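Local coordinates for uncharacterized protein MJ0690 (Methanocaldococcus jannaschii, PDB 3K32) that is of unknown function but probably binds ATP through a PP-loop in a HUP-type fold, and is a predicted subunit of a tRNA methyltransferase, at residues V11-G16 with E50-I55; S22-K27 with E152-E157; T163-S166 with E170-I173; T93-L98 with S103-G108. All coordinates share one frame; numbering follows the deposited sequence.

As a worked example of how chemistry follows place in an alpha/beta fold, contacts 1, 2 and 4 are buried and contact 3 lies at the surface. Contacts 1 and 4 share the parallel sheet, where strands 8-12 and 104-106 are neighbours and Leu12 N probably bonds to Ala106 O. Contact 2 brings in helix 17-28, which also packs on strand 8-12 through Leu26 and Val11. Contacts 2 and 4 are apolar between their segments, although a buried carboxylate borders contact 4. Contact 1 adds a water bridge to its aromatic packing. Contact 3 is small and local, a methyl packed against a leucine branch and a carbonyl oxygen, tied to contact 1 by a weak Lys164-Glu51 ion pair.

Contact 1. Residues V11-G16 with E50-I55; sequences VLFSGG and EETAKI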
# COMPACT_ATOMS: atom_id res chain seq x y z
N VAL B 11 -3.63 4.35 14.64
CA VAL B 11 -2.40 4.14 13.89
C VAL B 11 -1.21 3.91 14.81
O VAL B 11 -0.75 4.83 15.48
CB VAL B 11 -2.07 5.37 13.04
CG1 VAL B 11 -0.92 5.07 12.08
CG2 VAL B 11 -3.29 5.86 12.29
N LEU B 12 -0.70 2.69 14.84
CA LEU B 12 0.57 2.45 15.49
C LEU B 12 1.57 3.42 14.91
O LEU B 12 1.66 3.58 13.70
CB LEU B 12 1.03 1.01 15.27
CG LEU B 12 0.26 0.04 16.16
CD1 LEU B 12 0.23 -1.35 15.56
CD2 LEU B 12 0.89 0.03 17.55
N PHE B 13 2.30 4.10 15.77
CA PHE B 13 3.06 5.25 15.33
C PHE B 13 4.38 5.33 16.10
O PHE B 13 4.39 5.28 17.34
CB PHE B 13 2.20 6.50 15.53
CG PHE B 13 2.84 7.78 15.07
CD1 PHE B 13 2.88 8.10 13.72
CD2 PHE B 13 3.34 8.69 15.99
CE1 PHE B 13 3.45 9.28 13.30
CE2 PHE B 13 3.89 9.89 15.57
CZ PHE B 13 3.95 10.18 14.22
N SER B 14 5.48 5.45 15.36
CA SER B 14 6.82 5.45 15.96
C SER B 14 7.45 6.83 15.90
O SER B 14 8.41 7.10 16.62
CB SER B 14 7.74 4.49 15.21
OG SER B 14 8.14 5.09 13.98
N GLY B 15 6.93 7.68 15.02
CA GLY B 15 7.47 9.01 14.87
C GLY B 15 8.45 9.15 13.72
O GLY B 15 8.85 10.26 13.40
N GLY B 16 8.86 8.04 13.11
CA GLY B 16 9.71 8.13 11.92
C GLY B 16 8.98 8.73 10.71
O GLY B 16 7.74 8.83 10.70
N GLU B 50 5.68 11.35 20.41
CA GLU B 50 4.83 12.40 20.99
C GLU B 50 5.05 13.75 20.34
O GLU B 50 4.12 14.36 19.81
CB GLU B 50 5.05 12.53 22.49
CG GLU B 50 4.05 11.77 23.33
CD GLU B 50 4.04 12.21 24.79
OE1 GLU B 50 5.05 11.97 25.49
OE2 GLU B 50 3.01 12.77 25.23
N GLU B 51 6.30 14.21 20.40
CA GLU B 51 6.68 15.47 19.78
C GLU B 51 6.25 15.51 18.32
O GLU B 51 5.73 16.52 17.84
CB GLU B 51 8.19 15.67 19.91
CG GLU B 51 8.71 15.60 21.34
CD GLU B 51 10.23 15.62 21.44
OE1 GLU B 51 10.91 15.52 20.38
OE2 GLU B 51 10.76 15.73 22.57
N THR B 52 6.46 14.40 17.61
CA THR B 52 6.14 14.35 16.19
C THR B 52 4.65 14.49 15.89
O THR B 52 4.28 15.15 14.93
CB THR B 52 6.67 13.10 15.52
OG1 THR B 52 8.07 12.98 15.77
CG2 THR B 52 6.43 13.19 14.02
N ALA B 53 3.81 13.87 16.72
CA ALA B 53 2.37 13.99 16.59
C ALA B 53 1.93 15.43 16.78
O ALA B 53 1.06 15.93 16.05
CB ALA B 53 1.63 13.07 17.58
N LYS B 54 2.52 16.10 17.76
CA LYS B 54 2.26 17.51 17.97
C LYS B 54 2.56 18.30 16.69
O LYS B 54 1.72 19.05 16.22
CB LYS B 54 3.08 18.06 19.13
CG LYS B 54 2.52 17.70 20.49
CD LYS B 54 1.21 18.42 20.80
CE LYS B 54 1.42 19.93 20.88
NZ LYS B 54 0.45 20.59 21.81
N ILE B 55 3.75 18.09 16.13
CA ILE B 55 4.17 18.74 14.88
C ILE B 55 3.23 18.43 13.70
O ILE B 55 2.90 19.32 12.91
CB ILE B 55 5.62 18.36 14.51
CG1 ILE B 55 6.60 18.93 15.54
CG2 ILE B 55 5.99 18.86 13.12
CD1 ILE B 55 8.04 18.46 15.33
O HOH W 1 10.50 12.34 14.08
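The Phe13 ring presents its edge to helix 47-56 and a face to its own loop. At the edge, near the ring plane, Thr52 CG2 comes to 3.9 Å from Phe13 CZ, so a methyl meets the far corner of the ring. On one face, the backbone N of Gly15 sits over the ring centre, 3.7 Å above the plane. Further round, Phe13 CE2 passes Ala53 N at an oblique angle, 4.1 Å away. With CG anti to the backbone N (chi1 -178°), Phe13 extends straight from the strand end to the helix.

Thr52 divides its two branches between different tasks. Its methyl, anti to the backbone N, packs on the ring, while OG1 hydrogen-bonds to Leu48 O one turn back in the helix. The same hydroxyl lies 3.0 Å from a water, and that water donates to Gly15 O at 2.7 Å. Because Gly15 O and Thr52 OG1 are themselves 3.7 Å apart, the water supplies the polar link between loop and helix. With a valine here the hydroxyl is gone, and the water would probably lose one of its two protein partners while Leu48 O is left without its side-chain mate.

Gly15 has a positive phi (97°), where any side chain would collide with the preceding carbonyl oxygen, which calls for glycine. Next to it Ser14 OG accepts from Gly16 N in a nearly straight bond (172°), forming an ST turn. The tight Ser-Gly-Gly turn between strand 8-12 and helix 17-28 is characteristic of the PP-loop of the HUP-type fold, probably a nucleotide phosphate site here.

Contact 2. Residues S22-K27 with E152-E157; sequences SAVILK and EFFILE
Val24 meets Phe153 and Phe154 from a helix turn whose shortest backbone bond within 22-27 joins Lys27 N to Ala23 O at 2.9 Å; across the contact itself no hydrogen bond forms. The work is done by two methyls, one for each ring. CG1, anti to the backbone N (chi1 173°), reaches obliquely to Phe153, with Phe153 CE1 3.8 Å away and Phe153 CD1 4.0 Å. CG2 turns to the other ring and touches its edge near the plane, 3.8 Å from Phe154 CZ. Val24 and Phe154 thus run alongside one another in opposite directions, whereas Val24 lies crosswise to Phe153.

The two aromatics are consecutive in the chain. Phe153 CB backs the ring of Phe154, standing 3.8 Å above its plane, over its centre, so that ring has one face occupied and its end against the valine. Phe153 closes helix 143-153, and Phe154 is the first residue to leave helical geometry and begin strand 154-159. An alanine in place of Val24 removes both methyls, and would probably open a gap beside the two rings and let them shift.

Beyond the pair, Lys201 makes a cation-pi contact with Phe153, and Leu29 of the second subunit packs on both Phe153 and Ile25, which brings the contact to the dimer interface. Val196 and Leu199 of strand 193-199 lie against Phe154. The contact thus joins the C-terminal antiparallel pair of strands to helix 17-28, the helix that follows the probable PP-loop in this HUP-type fold.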
# COMPACT_ATOMS: atom_id res chain seq x y z
N SER B 22 2.26 7.46 6.85
CA SER B 22 1.04 6.67 6.96
C SER B 22 -0.08 7.52 7.57
O SER B 22 -1.19 7.55 7.06
CB SER B 22 1.23 5.34 7.71
OG SER B 22 1.46 5.53 9.09
N ALA B 23 0.25 8.22 8.66
CA ALA B 23 -0.70 9.14 9.30
C ALA B 23 -1.29 10.07 8.25
O ALA B 23 -2.49 10.09 8.02
CB ALA B 23 0.00 9.96 10.38
N VAL B 24 -0.39 10.83 7.61
CA VAL B 24 -0.74 11.82 6.61
C VAL B 24 -1.62 11.26 5.51
O VAL B 24 -2.57 11.88 5.08
CB VAL B 24 0.55 12.39 5.98
CG1 VAL B 24 0.20 13.30 4.81
CG2 VAL B 24 1.35 13.13 7.03
N ILE B 25 -1.30 10.07 5.04
CA ILE B 25 -2.13 9.49 4.01
C ILE B 25 -3.53 9.20 4.54
O ILE B 25 -4.52 9.57 3.90
CB ILE B 25 -1.47 8.24 3.44
CG1 ILE B 25 -0.20 8.67 2.70
CG2 ILE B 25 -2.44 7.50 2.51
CD1 ILE B 25 0.66 7.51 2.25
N LEU B 26 -3.62 8.56 5.70
CA LEU B 26 -4.93 8.26 6.28
C LEU B 26 -5.75 9.55 6.35
O LEU B 26 -6.93 9.57 5.96
CB LEU B 26 -4.77 7.64 7.67
CG LEU B 26 -4.80 6.10 7.83
CD1 LEU B 26 -4.91 5.31 6.51
CD2 LEU B 26 -3.62 5.60 8.67
N LYS B 27 -5.10 10.63 6.81
CA LYS B 27 -5.78 11.91 6.92
C LYS B 27 -6.22 12.45 5.56
O LYS B 27 -7.30 13.02 5.44
CB LYS B 27 -4.93 12.94 7.65
CG LYS B 27 -5.59 14.30 7.69
CD LYS B 27 -4.98 15.21 8.74
CE LYS B 27 -5.66 16.58 8.76
NZ LYS B 27 -7.16 16.47 8.78
N GLU B 152 9.10 15.49 0.24
CA GLU B 152 8.11 16.43 -0.26
C GLU B 152 7.19 16.97 0.83
O GLU B 152 6.78 18.13 0.77
CB GLU B 152 7.30 15.83 -1.40
CG GLU B 152 7.70 16.36 -2.75
CD GLU B 152 6.51 16.82 -3.55
OE1 GLU B 152 6.04 17.95 -3.31
OE2 GLU B 152 6.04 16.05 -4.41
N PHE B 153 6.89 16.15 1.82
CA PHE B 153 6.00 16.58 2.90
C PHE B 153 6.74 17.18 4.09
O PHE B 153 6.24 18.11 4.73
CB PHE B 153 5.13 15.41 3.38
CG PHE B 153 3.91 15.17 2.54
CD1 PHE B 153 2.72 15.77 2.86
CD2 PHE B 153 3.97 14.34 1.44
CE1 PHE B 153 1.60 15.54 2.09
CE2 PHE B 153 2.86 14.12 0.67
CZ PHE B 153 1.67 14.71 0.99
N PHE B 154 7.92 16.67 4.38
CA PHE B 154 8.55 17.00 5.65
C PHE B 154 9.87 17.73 5.57
O PHE B 154 10.66 17.54 4.64
CB PHE B 154 8.72 15.74 6.50
CG PHE B 154 7.45 14.95 6.68
CD1 PHE B 154 6.37 15.48 7.35
CD2 PHE B 154 7.35 13.65 6.19
CE1 PHE B 154 5.19 14.75 7.51
CE2 PHE B 154 6.18 12.90 6.35
CZ PHE B 154 5.10 13.45 7.01
N ILE B 155 10.11 18.58 6.56
CA ILE B 155 11.44 19.06 6.82
C ILE B 155 12.14 18.00 7.65
O ILE B 155 11.58 17.49 8.64
CB ILE B 155 11.41 20.38 7.58
CG1 ILE B 155 10.56 21.39 6.80
CG2 ILE B 155 12.83 20.94 7.72
CD1 ILE B 155 11.17 21.75 5.48
N LEU B 156 13.35 17.63 7.24
CA LEU B 156 14.03 16.49 7.83
C LEU B 156 15.42 16.80 8.40
O LEU B 156 16.09 17.75 7.98
CB LEU B 156 14.13 15.36 6.81
CG LEU B 156 12.80 14.88 6.25
CD1 LEU B 156 13.02 13.89 5.09
CD2 LEU B 156 11.96 14.26 7.37
N GLU B 157 15.85 15.97 9.36
CA GLU B 157 17.17 16.12 9.95
C GLU B 157 17.64 14.80 10.52
O GLU B 157 16.82 14.02 10.99
CB GLU B 157 17.14 17.15 11.07
CG GLU B 157 18.40 17.96 11.19
CD GLU B 157 18.37 18.88 12.38
OE1 GLU B 157 18.77 20.05 12.23
OE2 GLU B 157 17.93 18.43 13.46

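Contact 3. Residues T163-S166 with E170-I173; sequences TKLS and EAEI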
# COMPACT_ATOMS: atom_id res chain seq x y z
N THR B 163 21.72 9.06 20.61
CA THR B 163 21.37 10.21 21.45
C THR B 163 19.89 10.17 21.79
O THR B 163 19.50 9.88 22.92
CB THR B 163 21.72 11.55 20.76
OG1 THR B 163 21.28 11.53 19.40
CG2 THR B 163 23.23 11.80 20.80
N LYS B 164 19.06 10.45 20.79
CA LYS B 164 17.62 10.36 20.94
C LYS B 164 17.20 8.91 20.78
O LYS B 164 17.83 8.14 20.05
CB LYS B 164 16.90 11.21 19.89
CG LYS B 164 15.74 12.04 20.44
CD LYS B 164 14.61 11.16 20.94
CE LYS B 164 13.67 11.95 21.84
NZ LYS B 164 13.03 13.12 21.15
N LEU B 165 16.14 8.54 21.49
CA LEU B 165 15.60 7.20 21.47
C LEU B 165 14.45 7.14 20.46
O LEU B 165 13.50 7.92 20.55
CB LEU B 165 15.08 6.83 22.87
CG LEU B 165 15.99 6.64 24.09
CD1 LEU B 165 16.42 5.19 24.26
CD2 LEU B 165 17.21 7.59 24.11
N SER B 166 14.55 6.23 19.50
CA SER B 166 13.46 6.01 18.55
C SER B 166 12.24 5.44 19.29
O SER B 166 12.38 4.93 20.40
CB SER B 166 13.89 5.08 17.42
OG SER B 166 12.89 5.00 16.43
N GLU B 170 12.27 -1.44 19.36
CA GLU B 170 13.71 -1.50 19.50
C GLU B 170 14.23 -1.02 20.87
O GLU B 170 14.72 -1.81 21.67
CB GLU B 170 14.35 -0.70 18.37
CG GLU B 170 15.52 -1.39 17.71
CD GLU B 170 15.67 -1.03 16.24
OE1 GLU B 170 15.03 -1.70 15.39
OE2 GLU B 170 16.43 -0.08 15.95
N ALA B 171 14.12 0.28 21.13
CA ALA B 171 14.70 0.87 22.34
C ALA B 171 14.40 0.07 23.59
O ALA B 171 15.31 -0.24 24.37
CB ALA B 171 14.24 2.30 22.49
N GLU B 172 13.12 -0.26 23.79
CA GLU B 172 12.70 -0.99 24.99
C GLU B 172 13.29 -2.40 24.99
O GLU B 172 13.59 -2.94 26.06
CB GLU B 172 11.17 -1.00 25.17
CG GLU B 172 10.59 0.38 25.52
CD GLU B 172 9.26 0.34 26.28
OE1 GLU B 172 8.20 0.09 25.65
OE2 GLU B 172 9.26 0.60 27.50
N ILE B 173 13.45 -2.97 23.81
CA ILE B 173 14.07 -4.28 23.71
C ILE B 173 15.56 -4.14 24.01
O ILE B 173 16.12 -4.88 24.82
CB ILE B 173 13.87 -4.88 22.32
CG1 ILE B 173 12.37 -4.98 22.02
CG2 ILE B 173 14.56 -6.25 22.22
CD1 ILE B 173 12.04 -5.71 20.74
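Leu165 approaches Ala171 by one branch, and the path out along its side chain shows how. From a loop backbone, CB leaves at an angle to the helix and lies 4.6 Å from Ala171 CB. CG, anti to the carbonyl carbon with chi1 -67°, is no nearer, at 4.9 Å from the same methyl. Only the next bond brings the side chain close: chi2 of -92°, away from the usual staggered values, swings CD1 to 4.0 Å from Ala171 CB. CD2 points off in another direction, 6.3 Å from that methyl. Ile43, in a neighbouring loop, also packs on Leu165.

Ala171 is reached a second time by the backbone. Ser166 O lies 3.8 Å from Ala171 CB, so the methyl meets a carbonyl oxygen and a leucine methyl at similar distances. No hydrogen bond crosses between 163-166 and 170-173; this is the chain folding back on itself where the loop after strand 154-159 enters helix 169-180, a loop-to-helix junction in which the first turn of the helix packs on its own approach.

Ser166 aims its CB at the helix, yet its hydroxyl goes to Asp168 OD2, just ahead of the helix; the other oxygen of that carboxylate, OD1, receives a weak bond from Glu170 N. Within the turn, Ile173 N makes a weak bond to Glu170 O. The next residue along from Ala171, Glu172, carries its carboxylate to Phe40 N and Ile43 N after strand 32-39, tying the start of the helix to the end of that strand.

Contact 4. Residues T93-L98 with S103-G108; sequences TVLEIL and SILADG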
# COMPACT_ATOMS: atom_id res chain seq x y z
N THR B 93 1.81 -9.50 18.27
CA THR B 93 1.20 -9.60 19.57
C THR B 93 0.50 -8.29 19.88
O THR B 93 -0.63 -8.26 20.40
CB THR B 93 2.26 -9.91 20.64
OG1 THR B 93 2.92 -11.14 20.30
CG2 THR B 93 1.63 -10.02 22.01
N VAL B 94 1.16 -7.20 19.55
CA VAL B 94 0.51 -5.91 19.66
C VAL B 94 -0.81 -5.86 18.84
O VAL B 94 -1.86 -5.49 19.36
CB VAL B 94 1.47 -4.77 19.30
CG1 VAL B 94 0.71 -3.47 19.12
CG2 VAL B 94 2.56 -4.65 20.38
N LEU B 95 -0.77 -6.26 17.58
CA LEU B 95 -2.00 -6.26 16.78
C LEU B 95 -3.18 -7.06 17.38
O LEU B 95 -4.31 -6.56 17.43
CB LEU B 95 -1.71 -6.63 15.32
CG LEU B 95 -0.99 -5.52 14.53
CD1 LEU B 95 -0.52 -6.00 13.15
CD2 LEU B 95 -1.86 -4.31 14.37
N GLU B 96 -2.92 -8.28 17.86
CA GLU B 96 -3.97 -9.10 18.48
C GLU B 96 -4.63 -8.39 19.65
O GLU B 96 -5.85 -8.40 19.79
CB GLU B 96 -3.44 -10.43 19.02
CG GLU B 96 -2.94 -11.39 17.98
CD GLU B 96 -4.04 -11.96 17.13
OE1 GLU B 96 -5.09 -12.36 17.68
OE2 GLU B 96 -3.86 -12.03 15.89
N ILE B 97 -3.80 -7.81 20.51
CA ILE B 97 -4.28 -7.09 21.68
C ILE B 97 -5.08 -5.85 21.27
O ILE B 97 -6.18 -5.63 21.76
CB ILE B 97 -3.12 -6.66 22.60
CG1 ILE B 97 -2.39 -7.90 23.15
CG2 ILE B 97 -3.63 -5.79 23.74
CD1 ILE B 97 -1.18 -7.57 24.02
N LEU B 98 -4.51 -5.05 20.39
CA LEU B 98 -5.15 -3.81 19.98
C LEU B 98 -6.43 -4.07 19.19
O LEU B 98 -7.37 -3.29 19.23
CB LEU B 98 -4.18 -2.94 19.18
CG LEU B 98 -3.20 -2.12 20.03
CD1 LEU B 98 -3.95 -1.23 20.96
CD2 LEU B 98 -2.30 -3.02 20.85
N SER B 103 -11.61 -1.16 16.07
CA SER B 103 -12.04 -1.93 14.92
C SER B 103 -11.36 -1.49 13.62
O SER B 103 -11.48 -2.18 12.62
CB SER B 103 -13.55 -1.87 14.78
OG SER B 103 -13.97 -0.52 14.70
N ILE B 104 -10.67 -0.35 13.64
CA ILE B 104 -9.88 0.07 12.48
C ILE B 104 -8.42 0.40 12.82
O ILE B 104 -8.11 1.46 13.33
CB ILE B 104 -10.50 1.25 11.72
CG1 ILE B 104 -11.97 0.95 11.41
CG2 ILE B 104 -9.73 1.51 10.44
CD1 ILE B 104 -12.59 1.91 10.42
N LEU B 105 -7.54 -0.55 12.53
CA LEU B 105 -6.14 -0.48 12.93
C LEU B 105 -5.27 -0.24 11.73
O LEU B 105 -5.43 -0.90 10.70
CB LEU B 105 -5.71 -1.79 13.57
CG LEU B 105 -5.53 -1.81 15.09
CD1 LEU B 105 -6.35 -0.69 15.70
CD2 LEU B 105 -5.96 -3.15 15.64
N ALA B 106 -4.34 0.69 11.87
CA ALA B 106 -3.38 0.97 10.82
C ALA B 106 -1.97 0.96 11.40
O ALA B 106 -1.79 1.21 12.60
CB ALA B 106 -3.68 2.32 10.18
N ASP B 107 -0.98 0.68 10.54
CA ASP B 107 0.41 0.83 10.95
C ASP B 107 1.27 1.29 9.78
O ASP B 107 0.74 1.65 8.74
CB ASP B 107 0.95 -0.48 11.54
CG ASP B 107 1.11 -1.57 10.50
OD1 ASP B 107 1.23 -1.24 9.30
OD2 ASP B 107 1.11 -2.76 10.88
N GLY B 108 2.59 1.25 9.96
CA GLY B 108 3.53 1.85 9.02
C GLY B 108 4.36 0.85 8.24
O GLY B 108 5.43 1.19 7.71
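Leu105 points its side chain from strand 104-106 at helix 84-98, and one methyl, CD2, lodges between Leu95 and Leu98, which sit one helical turn apart. The closest touch is with the backbone: Leu105 CD2 lies 3.7 Å from Leu98 C and 3.9 Å from Leu98 O. It also meets Leu98 CB at 4.0 Å, near the root of that side chain. Leu98 starts out facing the strand, but with CG anti to its carbonyl carbon (chi1 -81°) its end leads off, and the methyl of Leu105 fits against the base and not the tip. Leu95 behaves the other way about: its first bond runs past the strand, then its end turns in, so that its CD2 approaches Leu105 CD2 to 4.4 Å.

The other branch of Leu95 marks the polar border. Its CD1 stands 4.3 Å from Asp107 OD2, a carboxylate two residues on from Leu105 along the same side of the chain. Between them Ala106 faces the opposite way and packs its CB on Leu26 of helix 17-28. Helix 84-98 therefore lies on one side of the strand and helix 17-28 on the other, the layering of an alpha/beta/alpha sandwich, with Leu12 of strand 8-12 also against Leu95.

A methyl cannot donate a hydrogen bond to this buried carboxylate, which is satisfied by others: OD2 by Tyr134 OH and His91 NE2, OD1 by Thr109 N. The chemistry implies that leucine packing alone joins 93-98 to 103-108, with no hydrogen bond between them, while His91, earlier in the same helix, adds a polar tie through Asp107.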